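PDB 4M8R: hypothetical protein from Bacteroides caccae, which is of unknown function but probably combines an N-terminal immunoglobulin-like domain with a WD40-like beta-propeller domain. Local coordinates for residues G204-A209 and N221-L226. Sequence-based numbering, arbitrary orientation.
Sequences GNDIAA and NVSAGL. With EDO (1,2-ethanediol), chain G.
N221 reaches D206 because its CG stands anti to the backbone N (chi1 -175°), while S223 turns OG between its own N and carbonyl carbon (chi1 64°), facing the backbone of I207. The pairing illustrates how a beta hairpin whose strands part can go on being joined by side chains. The last regular step is the antiparallel, non-hydrogen-bonded pair A208–N221, followed by the bond from V222 N to I207 O (3.1 Å). Beyond it S223 OG takes the place of a backbone carbonyl and accepts an almost straight bond from I207 N at 2.9 Å. The N221 amide works at both ends. Its ND2 donates within the amide plane to D206 OD2 (3.0 Å), arriving from above the carboxylate, whose plane is turned 83° from the amide. Its OD1 receives S223 N and A224 N, each at 3.0 Å; the first bond closes an Asx turn and the second extends it to an Asx motif, where the chain leaves the strand. With ND2 bonded to D206 as well, both ends of the amide are held and its rotation is fixed. One water joins D206 OD2 to S223 OG. On the apolar side, V222 CG1 rests on A209 CB at 3.8 Å. The contact lies at the open end of the hairpin in the WD40-like domain, where strand 208-212 begins and strand 217-221 ends; strand 196-201 packs against I207, A208 and A209, and F57, P58 and Y61 of a second subunit pack on A208, D206 and N221, while strand 239-240 borders N221.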
loop_
_atom_site.group_PDB
_atom_site.type_symbol
_atom_site.label_atom_id
_atom_site.label_comp_id
_atom_site.label_asym_id
_atom_site.label_seq_id
_atom_site.Cartn_x
_atom_site.Cartn_y
_atom_site.Cartn_z
ATOM N N GLY A 204 -12.501 0.488 -12.051
ATOM C CA GLY A 204 -11.709 0.922 -10.909
ATOM C C GLY A 204 -10.586 1.836 -11.352
ATOM O O GLY A 204 -10.479 2.971 -10.878
ATOM N N ASN A 205 -9.750 1.350 -12.267
ATOM C CA ASN A 205 -8.630 2.143 -12.758
ATOM C C ASN A 205 -8.277 1.861 -14.219
ATOM O O ASN A 205 -7.116 1.968 -14.623
ATOM C CB ASN A 205 -7.410 1.930 -11.849
ATOM C CG ASN A 205 -6.579 3.191 -11.689
ATOM O OD1 ASN A 205 -7.060 4.196 -11.156
ATOM N ND2 ASN A 205 -5.332 3.152 -12.154
ATOM N N ASP A 206 -9.285 1.522 -15.016
ATOM C CA ASP A 206 -9.084 1.232 -16.439
ATOM C C ASP A 206 -10.314 1.636 -17.237
ATOM O O ASP A 206 -11.426 1.626 -16.713
ATOM C CB ASP A 206 -8.801 -0.259 -16.663
ATOM C CG ASP A 206 -7.517 -0.728 -15.985
ATOM O OD1 ASP A 206 -7.572 -1.103 -14.787
ATOM O OD2 ASP A 206 -6.455 -0.737 -16.650
ATOM N N ILE A 207 -10.102 2.012 -18.494
ATOM C CA ILE A 207 -11.189 2.224 -19.434
ATOM C C ILE A 207 -11.171 1.050 -20.392
ATOM O O ILE A 207 -10.142 0.760 -21.007
ATOM C CB ILE A 207 -11.020 3.504 -20.278
ATOM C CG1 ILE A 207 -10.754 4.730 -19.401
ATOM C CG2 ILE A 207 -12.252 3.722 -21.149
ATOM C CD1 ILE A 207 -11.897 5.127 -18.500
ATOM N N ALA A 208 -12.308 0.374 -20.512
ATOM C CA ALA A 208 -12.435 -0.744 -21.435
ATOM C C ALA A 208 -13.200 -0.304 -22.667
ATOM O O ALA A 208 -13.765 0.781 -22.701
ATOM C CB ALA A 208 -13.140 -1.911 -20.760
ATOM N N ALA A 209 -13.209 -1.151 -23.686
ATOM C CA ALA A 209 -14.019 -0.899 -24.868
ATOM C C ALA A 209 -14.464 -2.215 -25.490
ATOM O O ALA A 209 -13.711 -3.188 -25.499
ATOM C CB ALA A 209 -13.243 -0.070 -25.877
ATOM N N ASN A 221 -8.954 -3.601 -23.171
ATOM C CA ASN A 221 -8.446 -2.524 -22.342
ATOM C C ASN A 221 -7.784 -1.505 -23.247
ATOM O O ASN A 221 -6.794 -1.808 -23.899
ATOM C CB ASN A 221 -7.429 -3.051 -21.339
ATOM C CG ASN A 221 -6.960 -1.982 -20.376
ATOM O OD1 ASN A 221 -6.718 -0.840 -20.766
ATOM N ND2 ASN A 221 -6.850 -2.342 -19.107
ATOM N N VAL A 222 -8.322 -0.291 -23.280
ATOM C CA VAL A 222 -7.824 0.736 -24.195
ATOM C C VAL A 222 -7.163 1.897 -23.481
ATOM O O VAL A 222 -6.810 2.881 -24.117
ATOM C CB VAL A 222 -8.942 1.262 -25.126
ATOM C CG1 VAL A 222 -9.479 0.129 -25.969
ATOM C CG2 VAL A 222 -10.068 1.924 -24.344
ATOM N N SER A 223 -7.003 1.796 -22.164
ATOM C CA SER A 223 -6.337 2.850 -21.405
ATOM C C SER A 223 -4.924 2.459 -20.949
ATOM O O SER A 223 -4.184 3.305 -20.453
ATOM C CB SER A 223 -7.188 3.256 -20.201
ATOM O OG SER A 223 -7.342 2.182 -19.290
ATOM N N ALA A 224 -4.548 1.192 -21.125
ATOM C CA ALA A 224 -3.225 0.708 -20.699
ATOM C C ALA A 224 -2.045 1.539 -21.235
ATOM O O ALA A 224 -1.039 1.692 -20.544
ATOM C CB ALA A 224 -3.048 -0.748 -21.084
ATOM N N GLY A 225 -2.173 2.077 -22.448
ATOM C CA GLY A 225 -1.152 2.963 -23.029
ATOM C C GLY A 225 -0.993 4.300 -22.313
ATOM O O GLY A 225 0.062 4.920 -22.379
ATOM N N LEU A 226 -2.040 4.748 -21.626
ATOM C CA LEU A 226 -1.970 5.970 -20.831
ATOM C C LEU A 226 -1.359 5.741 -19.454
ATOM O O LEU A 226 -0.698 6.624 -18.915
ATOM C CB LEU A 226 -3.366 6.558 -20.639
ATOM C CG LEU A 226 -4.129 6.940 -21.907
ATOM C CD1 LEU A 226 -5.522 7.415 -21.533
ATOM C CD2 LEU A 226 -3.390 8.012 -22.691
HETATM C C1 EDO G . -1.494 9.870 -18.071
HETATM O O1 EDO G . -0.883 9.215 -16.949
HETATM C C2 EDO G . -0.514 9.974 -19.232
HETATM O O2 EDO G . -1.222 10.480 -20.364
HETATM O O HOH W 1 -5.322 1.451 -17.730
#